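Local coordinates for putative iron-uptake ABC transport system,periplasmic iron-binding protein (Campylobacter jejuni, PDB 3E13) that binds ferric iron in the periplasm and probably delivers it to an ABC transporter for uptake into the cell, at residues Trp96-Arg104 against Leu266-Ile275; Leu125-Met136 against Ala162-Thr173. All blocks are in the same frame, centred on the assembly; numbering follows the deposited sequence.

Contact 1 (Trp96-Arg104 against Leu266-Ile275); sequences WFAITKRAR and LTDSNYEFPI
E272 reaches across to T100 and R102, and its OE2 takes three bonds from them. R102 grips that oxygen side-on, NH2 at 2.8 Å and NE at 3.1 Å from E272 OE2, with the oxygen in the guanidinium plane and the carboxylate turned 73° against it. T100 OG1 adds the third bond, 2.7 Å to E272 OE2 from above the carboxylate plane; chi1 of 65° sets the hydroxyl between the backbone N and the carbonyl carbon. N270 ND2 and R10 hold E272 OE1, so both carboxylate oxygens are fixed. R102 also hydrogen-bonds Y12, a ligand of the ferric ion, so R102 is a second-shell residue and E272 helps to position it. Backbone pairing is a short antiparallel match: K101 N meets F273 O at 2.9 Å, and F273 N returns to K101 O at 3.0 Å. Among apolar groups, I275 CD1 lies 3.6 Å from A98 CB and also touches K101 CG, while L266 CD1 rests on T100 CG2. The F273 ring turns its edge to the backbone of 101-103. A classic beta bulge, I99 and T100 facing S236, joins this strand to strand 233-241; helices 198-205 and 283-288 pack on F273.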
# COMPACT_ATOMS: atom_id res chain seq x y z
N TRP A 96 -12.71 6.48 7.01
CA TRP A 96 -11.87 5.53 6.27
C TRP A 96 -11.50 4.41 7.22
O TRP A 96 -11.43 4.63 8.40
CB TRP A 96 -10.62 6.15 5.63
CG TRP A 96 -9.71 6.86 6.55
CD1 TRP A 96 -9.64 8.19 6.71
CD2 TRP A 96 -8.75 6.29 7.45
NE1 TRP A 96 -8.70 8.51 7.66
CE2 TRP A 96 -8.14 7.35 8.14
CE3 TRP A 96 -8.32 4.99 7.73
CZ2 TRP A 96 -7.16 7.16 9.11
CZ3 TRP A 96 -7.35 4.79 8.69
CH2 TRP A 96 -6.78 5.87 9.36
N PHE A 97 -11.25 3.24 6.64
CA PHE A 97 -11.09 1.98 7.44
C PHE A 97 -10.10 1.07 6.72
O PHE A 97 -10.21 0.85 5.50
CB PHE A 97 -12.41 1.26 7.51
CG PHE A 97 -13.47 2.06 8.19
CD1 PHE A 97 -14.25 2.93 7.42
CD2 PHE A 97 -13.72 1.94 9.54
CE1 PHE A 97 -15.23 3.74 8.03
CE2 PHE A 97 -14.76 2.71 10.14
CZ PHE A 97 -15.47 3.63 9.37
N ALA A 98 -9.11 0.52 7.43
CA ALA A 98 -8.15 -0.36 6.77
C ALA A 98 -8.81 -1.71 6.50
O ALA A 98 -9.61 -2.21 7.35
CB ALA A 98 -6.94 -0.59 7.64
N ILE A 99 -8.46 -2.31 5.38
CA ILE A 99 -8.85 -3.69 5.04
C ILE A 99 -7.65 -4.65 5.09
O ILE A 99 -7.84 -5.86 5.26
CB ILE A 99 -9.60 -3.80 3.71
CG1 ILE A 99 -8.76 -3.36 2.52
CG2 ILE A 99 -10.84 -2.99 3.78
CD1 ILE A 99 -9.35 -3.80 1.18
N THR A 100 -6.43 -4.15 4.92
CA THR A 100 -5.20 -4.93 5.04
C THR A 100 -4.07 -4.05 5.52
O THR A 100 -4.13 -2.82 5.41
CB THR A 100 -4.72 -5.55 3.71
OG1 THR A 100 -4.35 -4.49 2.82
CG2 THR A 100 -5.73 -6.35 3.01
N LYS A 101 -2.98 -4.69 5.96
CA LYS A 101 -1.70 -4.06 6.15
C LYS A 101 -0.69 -4.64 5.15
O LYS A 101 -0.81 -5.78 4.68
CB LYS A 101 -1.14 -4.29 7.58
CG LYS A 101 -1.90 -3.55 8.64
CD LYS A 101 -1.73 -4.21 10.05
CE LYS A 101 -0.37 -3.92 10.64
NZ LYS A 101 -0.15 -4.72 11.94
N ARG A 102 0.30 -3.83 4.84
CA ARG A 102 1.44 -4.23 4.00
C ARG A 102 2.69 -3.49 4.49
O ARG A 102 2.59 -2.46 5.08
CB ARG A 102 1.14 -3.95 2.51
CG ARG A 102 0.72 -2.50 2.22
CD ARG A 102 -0.83 -2.29 2.14
NE ARG A 102 -1.44 -3.08 1.09
CZ ARG A 102 -1.35 -2.88 -0.23
NH1 ARG A 102 -0.64 -1.87 -0.71
NH2 ARG A 102 -2.00 -3.65 -1.07
N ALA A 103 3.88 -4.04 4.25
CA ALA A 103 5.11 -3.44 4.70
C ALA A 103 5.98 -3.10 3.47
O ALA A 103 6.06 -3.91 2.54
CB ALA A 103 5.85 -4.42 5.62
N ARG A 104 6.58 -1.90 3.48
CA ARG A 104 7.43 -1.47 2.40
C ARG A 104 8.87 -1.77 2.85
O ARG A 104 9.42 -1.13 3.77
CB ARG A 104 7.20 -0.01 2.04
CG ARG A 104 7.78 0.35 0.68
CD ARG A 104 7.03 1.43 0.01
NE ARG A 104 7.43 1.64 -1.38
CZ ARG A 104 7.03 0.88 -2.41
NH1 ARG A 104 6.27 -0.17 -2.20
NH2 ARG A 104 7.43 1.13 -3.66
N LEU A 266 -7.57 -12.38 1.33
CA LEU A 266 -6.59 -11.30 1.19
C LEU A 266 -5.19 -11.76 1.57
O LEU A 266 -4.22 -11.32 0.95
CB LEU A 266 -7.03 -10.10 1.99
CG LEU A 266 -8.23 -9.31 1.38
CD1 LEU A 266 -8.92 -8.46 2.41
CD2 LEU A 266 -7.80 -8.50 0.21
N THR A 267 -5.05 -12.65 2.56
CA THR A 267 -3.72 -13.17 2.86
C THR A 267 -3.35 -14.41 2.01
O THR A 267 -2.20 -14.54 1.58
CB THR A 267 -3.55 -13.38 4.38
OG1 THR A 267 -2.19 -13.66 4.69
CG2 THR A 267 -4.34 -14.57 4.93
N ASP A 268 -4.32 -15.27 1.73
CA ASP A 268 -4.05 -16.49 0.98
C ASP A 268 -3.81 -16.28 -0.52
O ASP A 268 -3.00 -17.01 -1.13
CB ASP A 268 -5.15 -17.50 1.17
CG ASP A 268 -5.07 -18.22 2.50
OD1 ASP A 268 -4.28 -17.88 3.45
OD2 ASP A 268 -5.87 -19.15 2.70
N SER A 269 -4.56 -15.35 -1.10
CA SER A 269 -4.55 -15.10 -2.52
C SER A 269 -3.82 -13.80 -2.92
O SER A 269 -3.35 -13.72 -4.04
CB SER A 269 -5.97 -15.11 -3.09
OG SER A 269 -6.51 -16.44 -2.96
N ASN A 270 -3.73 -12.84 -2.01
CA ASN A 270 -3.02 -11.59 -2.28
C ASN A 270 -1.81 -11.33 -1.43
O ASN A 270 -1.12 -10.34 -1.65
CB ASN A 270 -3.96 -10.37 -2.30
CG ASN A 270 -3.55 -9.34 -3.34
OD1 ASN A 270 -3.34 -9.72 -4.51
ND2 ASN A 270 -3.42 -8.08 -2.93
N TYR A 271 -1.52 -12.21 -0.46
CA TYR A 271 -0.32 -12.18 0.33
C TYR A 271 -0.14 -10.95 1.20
O TYR A 271 0.96 -10.66 1.61
CB TYR A 271 0.91 -12.49 -0.57
CG TYR A 271 0.61 -13.79 -1.31
CD1 TYR A 271 0.65 -15.01 -0.64
CD2 TYR A 271 0.12 -13.79 -2.60
CE1 TYR A 271 0.30 -16.16 -1.28
CE2 TYR A 271 -0.20 -14.93 -3.25
CZ TYR A 271 -0.12 -16.13 -2.58
OH TYR A 271 -0.50 -17.31 -3.19
N GLU A 272 -1.26 -10.31 1.53
CA GLU A 272 -1.26 -9.16 2.43
C GLU A 272 -1.44 -9.64 3.85
O GLU A 272 -1.72 -10.82 4.09
CB GLU A 272 -2.35 -8.17 2.05
CG GLU A 272 -2.19 -7.58 0.65
CD GLU A 272 -3.35 -6.71 0.24
OE1 GLU A 272 -4.29 -7.25 -0.39
OE2 GLU A 272 -3.31 -5.51 0.55
N PHE A 273 -1.22 -8.74 4.80
CA PHE A 273 -1.50 -9.02 6.23
C PHE A 273 -2.94 -8.67 6.52
O PHE A 273 -3.39 -7.54 6.27
CB PHE A 273 -0.57 -8.22 7.15
CG PHE A 273 0.90 -8.46 6.93
CD1 PHE A 273 1.69 -7.48 6.40
CD2 PHE A 273 1.50 -9.64 7.33
CE1 PHE A 273 3.07 -7.71 6.19
CE2 PHE A 273 2.87 -9.86 7.11
CZ PHE A 273 3.62 -8.88 6.55
N PRO A 274 -3.71 -9.59 7.12
CA PRO A 274 -5.08 -9.26 7.53
C PRO A 274 -5.13 -8.20 8.60
O PRO A 274 -4.21 -8.08 9.43
CB PRO A 274 -5.60 -10.56 8.14
CG PRO A 274 -4.36 -11.28 8.58
CD PRO A 274 -3.31 -10.94 7.55
N ILE A 275 -6.25 -7.47 8.65
CA ILE A 275 -6.52 -6.59 9.78
C ILE A 275 -7.02 -7.39 10.97
O ILE A 275 -6.63 -7.12 12.10
CB ILE A 275 -7.53 -5.52 9.37
CG1 ILE A 275 -6.90 -4.66 8.30
CG2 ILE A 275 -8.02 -4.70 10.57
CD1 ILE A 275 -5.74 -3.81 8.72

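Contact 2 (Leu125-Met136 against Ala162-Thr173); sequences LAKAEFKGEIVM and AWAKGVLENLAT
A172 N donates to I134 O at 2.8 Å, a nearly straight bond (166°) that joins the loop leaving helix 157-170 to strand 134-135. Helix 157-170 belongs to the helical connection between parallel neighbouring strands 134-135 and 193-197, in the alpha/beta fold of periplasmic binding proteins. The same I134 carbonyl also receives a CA-H...O contact from L171. At the C-terminal end of the helix, a type II turn from F130 to E133 brings G132 N to N170 O at 2.9 Å, a bent bond from above the carbonyl plane. At the outer edge K131, fully extended, reaches E169 in a salt bridge, NZ to OE2 2.9 Å, on the anti lone pair of the carboxylate. Near the helix segment's start, A126 O lies 3.7 Å from G166 CA, where no side chain intervenes, and A126 CB sits 3.5 Å from W163 O. L125 lies alongside W163, CD1 to CZ2 4.1 Å, and W163 NE1 bonds Y122. M136 CE reaches V167 CG1 at 4.2 Å, while helices 142-155 and 305-315 pack against W163. One water bridges the segments, accepting from M136 N and donating to T173 O. Within the helix V167 CG2 sits 3.5 Å above the W163 ring, over its centre.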
# COMPACT_ATOMS: atom_id res chain seq x y z
N LEU A 125 19.36 3.88 2.19
CA LEU A 125 19.09 3.92 0.74
C LEU A 125 19.66 5.16 0.06
O LEU A 125 19.86 5.14 -1.17
CB LEU A 125 17.60 3.88 0.46
CG LEU A 125 16.92 2.58 0.86
CD1 LEU A 125 15.41 2.84 0.97
CD2 LEU A 125 17.18 1.54 -0.20
N ALA A 126 19.86 6.22 0.83
CA ALA A 126 20.31 7.53 0.33
C ALA A 126 21.84 7.75 0.45
O ALA A 126 22.36 8.79 0.03
CB ALA A 126 19.57 8.63 1.05
N LYS A 127 22.54 6.74 0.99
CA LYS A 127 23.98 6.84 1.21
C LYS A 127 24.79 6.68 -0.06
O LYS A 127 24.49 5.90 -0.94
CB LYS A 127 24.45 5.84 2.28
CG LYS A 127 23.97 6.26 3.65
CD LYS A 127 24.42 5.38 4.71
CE LYS A 127 23.99 5.91 6.10
NZ LYS A 127 24.57 4.96 7.15
N ALA A 128 25.88 7.44 -0.15
CA ALA A 128 26.72 7.42 -1.36
C ALA A 128 27.26 6.06 -1.76
O ALA A 128 27.48 5.78 -2.94
CB ALA A 128 27.86 8.41 -1.19
N GLU A 129 27.53 5.20 -0.78
CA GLU A 129 28.03 3.88 -1.05
C GLU A 129 27.12 3.00 -1.92
O GLU A 129 27.58 2.02 -2.54
CB GLU A 129 28.37 3.14 0.26
CG GLU A 129 27.22 2.88 1.20
CD GLU A 129 27.68 2.67 2.63
OE1 GLU A 129 27.78 3.68 3.38
OE2 GLU A 129 27.98 1.51 2.98
N PHE A 130 25.83 3.36 -1.99
CA PHE A 130 24.87 2.61 -2.78
C PHE A 130 24.50 3.29 -4.09
O PHE A 130 23.53 2.89 -4.75
CB PHE A 130 23.61 2.31 -1.94
CG PHE A 130 23.91 1.51 -0.71
CD1 PHE A 130 24.32 0.20 -0.82
CD2 PHE A 130 23.86 2.08 0.55
CE1 PHE A 130 24.62 -0.58 0.31
CE2 PHE A 130 24.15 1.31 1.67
CZ PHE A 130 24.51 -0.01 1.55
N LYS A 131 25.29 4.29 -4.51
CA LYS A 131 25.01 4.94 -5.80
C LYS A 131 25.00 3.92 -6.93
O LYS A 131 25.94 3.11 -7.07
CB LYS A 131 26.04 6.05 -6.10
CG LYS A 131 25.67 6.88 -7.31
CD LYS A 131 26.50 8.14 -7.45
CE LYS A 131 26.21 8.87 -8.78
NZ LYS A 131 26.76 10.30 -8.85
N GLY A 132 23.92 3.96 -7.72
CA GLY A 132 23.72 3.08 -8.85
C GLY A 132 23.21 1.70 -8.51
O GLY A 132 23.10 0.84 -9.39
N GLU A 133 22.88 1.50 -7.25
CA GLU A 133 22.58 0.15 -6.75
C GLU A 133 21.13 -0.01 -6.28
O GLU A 133 20.73 -1.14 -5.94
CB GLU A 133 23.52 -0.23 -5.60
CG GLU A 133 24.98 -0.40 -6.03
CD GLU A 133 25.89 -0.78 -4.86
OE1 GLU A 133 27.10 -1.10 -5.06
OE2 GLU A 133 25.40 -0.80 -3.72
N ILE A 134 20.36 1.06 -6.33
CA ILE A 134 18.98 1.07 -5.80
C ILE A 134 17.99 1.24 -6.93
O ILE A 134 18.25 1.99 -7.87
CB ILE A 134 18.80 2.26 -4.83
CG1 ILE A 134 19.91 2.30 -3.79
CG2 ILE A 134 17.41 2.24 -4.18
CD1 ILE A 134 19.96 1.16 -2.96
N VAL A 135 16.81 0.60 -6.85
CA VAL A 135 15.69 0.93 -7.72
C VAL A 135 14.42 1.20 -6.88
O VAL A 135 14.18 0.54 -5.86
CB VAL A 135 15.40 -0.15 -8.81
CG1 VAL A 135 16.50 -0.13 -9.88
CG2 VAL A 135 15.34 -1.55 -8.21
N MET A 136 13.63 2.15 -7.34
CA MET A 136 12.38 2.51 -6.72
C MET A 136 11.51 3.06 -7.81
O MET A 136 12.00 3.72 -8.72
CB MET A 136 12.59 3.56 -5.63
CG MET A 136 11.32 3.84 -4.82
SD MET A 136 11.63 4.95 -3.41
CE MET A 136 11.27 6.51 -4.15
N ALA A 162 16.96 15.39 2.32
CA ALA A 162 18.25 14.77 2.06
C ALA A 162 18.10 13.30 1.57
O ALA A 162 18.84 12.86 0.68
CB ALA A 162 19.09 14.84 3.27
N TRP A 163 17.16 12.59 2.17
CA TRP A 163 16.85 11.22 1.76
C TRP A 163 16.36 11.15 0.33
O TRP A 163 16.90 10.37 -0.45
CB TRP A 163 15.81 10.61 2.69
CG TRP A 163 15.50 9.20 2.37
CD1 TRP A 163 16.20 8.08 2.77
CD2 TRP A 163 14.40 8.73 1.62
NE1 TRP A 163 15.59 6.94 2.30
CE2 TRP A 163 14.48 7.31 1.58
CE3 TRP A 163 13.35 9.36 0.92
CZ2 TRP A 163 13.52 6.53 0.92
CZ3 TRP A 163 12.43 8.58 0.26
CH2 TRP A 163 12.52 7.20 0.25
N ALA A 164 15.41 12.00 -0.01
CA ALA A 164 14.84 12.02 -1.35
C ALA A 164 15.91 12.32 -2.41
O ALA A 164 15.98 11.65 -3.43
CB ALA A 164 13.68 13.00 -1.43
N LYS A 165 16.77 13.30 -2.11
CA LYS A 165 17.85 13.67 -2.99
C LYS A 165 18.85 12.55 -3.21
O LYS A 165 19.23 12.26 -4.37
CB LYS A 165 18.53 14.96 -2.46
CG LYS A 165 19.75 15.42 -3.26
CD LYS A 165 20.31 16.75 -2.71
CE LYS A 165 21.59 17.19 -3.48
NZ LYS A 165 22.54 17.95 -2.63
N GLY A 166 19.21 11.86 -2.13
CA GLY A 166 20.16 10.79 -2.21
C GLY A 166 19.60 9.58 -2.94
O GLY A 166 20.28 8.94 -3.74
N VAL A 167 18.36 9.20 -2.64
CA VAL A 167 17.68 8.14 -3.36
C VAL A 167 17.65 8.43 -4.86
O VAL A 167 18.02 7.57 -5.67
CB VAL A 167 16.27 7.94 -2.80
CG1 VAL A 167 15.44 7.06 -3.72
CG2 VAL A 167 16.38 7.28 -1.40
N LEU A 168 17.30 9.65 -5.23
CA LEU A 168 17.26 10.04 -6.64
C LEU A 168 18.63 9.83 -7.26
O LEU A 168 18.76 9.26 -8.35
CB LEU A 168 16.87 11.48 -6.81
CG LEU A 168 16.70 11.96 -8.26
CD1 LEU A 168 15.72 11.10 -9.01
CD2 LEU A 168 16.25 13.43 -8.21
N GLU A 169 19.66 10.31 -6.58
CA GLU A 169 21.02 10.23 -7.11
C GLU A 169 21.48 8.79 -7.27
O GLU A 169 22.24 8.48 -8.17
CB GLU A 169 21.99 11.01 -6.22
CG GLU A 169 23.44 10.79 -6.66
CD GLU A 169 24.42 11.84 -6.19
OE1 GLU A 169 24.10 12.64 -5.27
OE2 GLU A 169 25.55 11.84 -6.76
N ASN A 170 21.01 7.92 -6.37
CA ASN A 170 21.41 6.53 -6.32
C ASN A 170 20.69 5.58 -7.25
O ASN A 170 21.11 4.45 -7.37
CB ASN A 170 21.22 5.99 -4.89
CG ASN A 170 22.25 6.49 -3.90
OD1 ASN A 170 22.13 6.21 -2.67
ND2 ASN A 170 23.30 7.18 -4.38
N LEU A 171 19.61 5.99 -7.90
CA LEU A 171 18.85 5.08 -8.72
C LEU A 171 19.70 4.47 -9.81
O LEU A 171 20.43 5.16 -10.51
CB LEU A 171 17.64 5.76 -9.31
CG LEU A 171 16.61 6.33 -8.35
CD1 LEU A 171 15.55 6.93 -9.12
CD2 LEU A 171 16.10 5.20 -7.45
N ALA A 172 19.61 3.15 -9.96
CA ALA A 172 20.28 2.47 -11.06
C ALA A 172 19.71 2.91 -12.41
O ALA A 172 20.45 2.92 -13.40
CB ALA A 172 20.17 0.97 -10.91
N THR A 173 18.41 3.17 -12.45
CA THR A 173 17.67 3.60 -13.64
C THR A 173 16.60 4.58 -13.21
O THR A 173 16.16 4.55 -12.08
CB THR A 173 16.98 2.40 -14.38
OG1 THR A 173 15.91 1.86 -13.58
CG2 THR A 173 17.92 1.24 -14.65
O HOH W 1 14.38 3.11 -10.33

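From the N terminus the chain first builds strands 3-8, 29-34 and 55-58 with their helices, then reaches strand 97-109, most of which forms one side of contact 1. It runs on to 125-136, and contact 2 closes a short loop of 25 residues, mostly helix 142-155 and the start of helix 157-170. Contact 1 closes later, at 266-275, spanning 161 residues, so contact 2 lies within its loop and the two do not cross. Their centres are 28 Å apart, yet both reach one sheet: strands 97-109 and 134-135 each pair with strand 193-197. Contact 1 joins the end of helix 260-268 to the sheet beside the iron; contact 2 fastens helix 157-170 to a more peripheral strand.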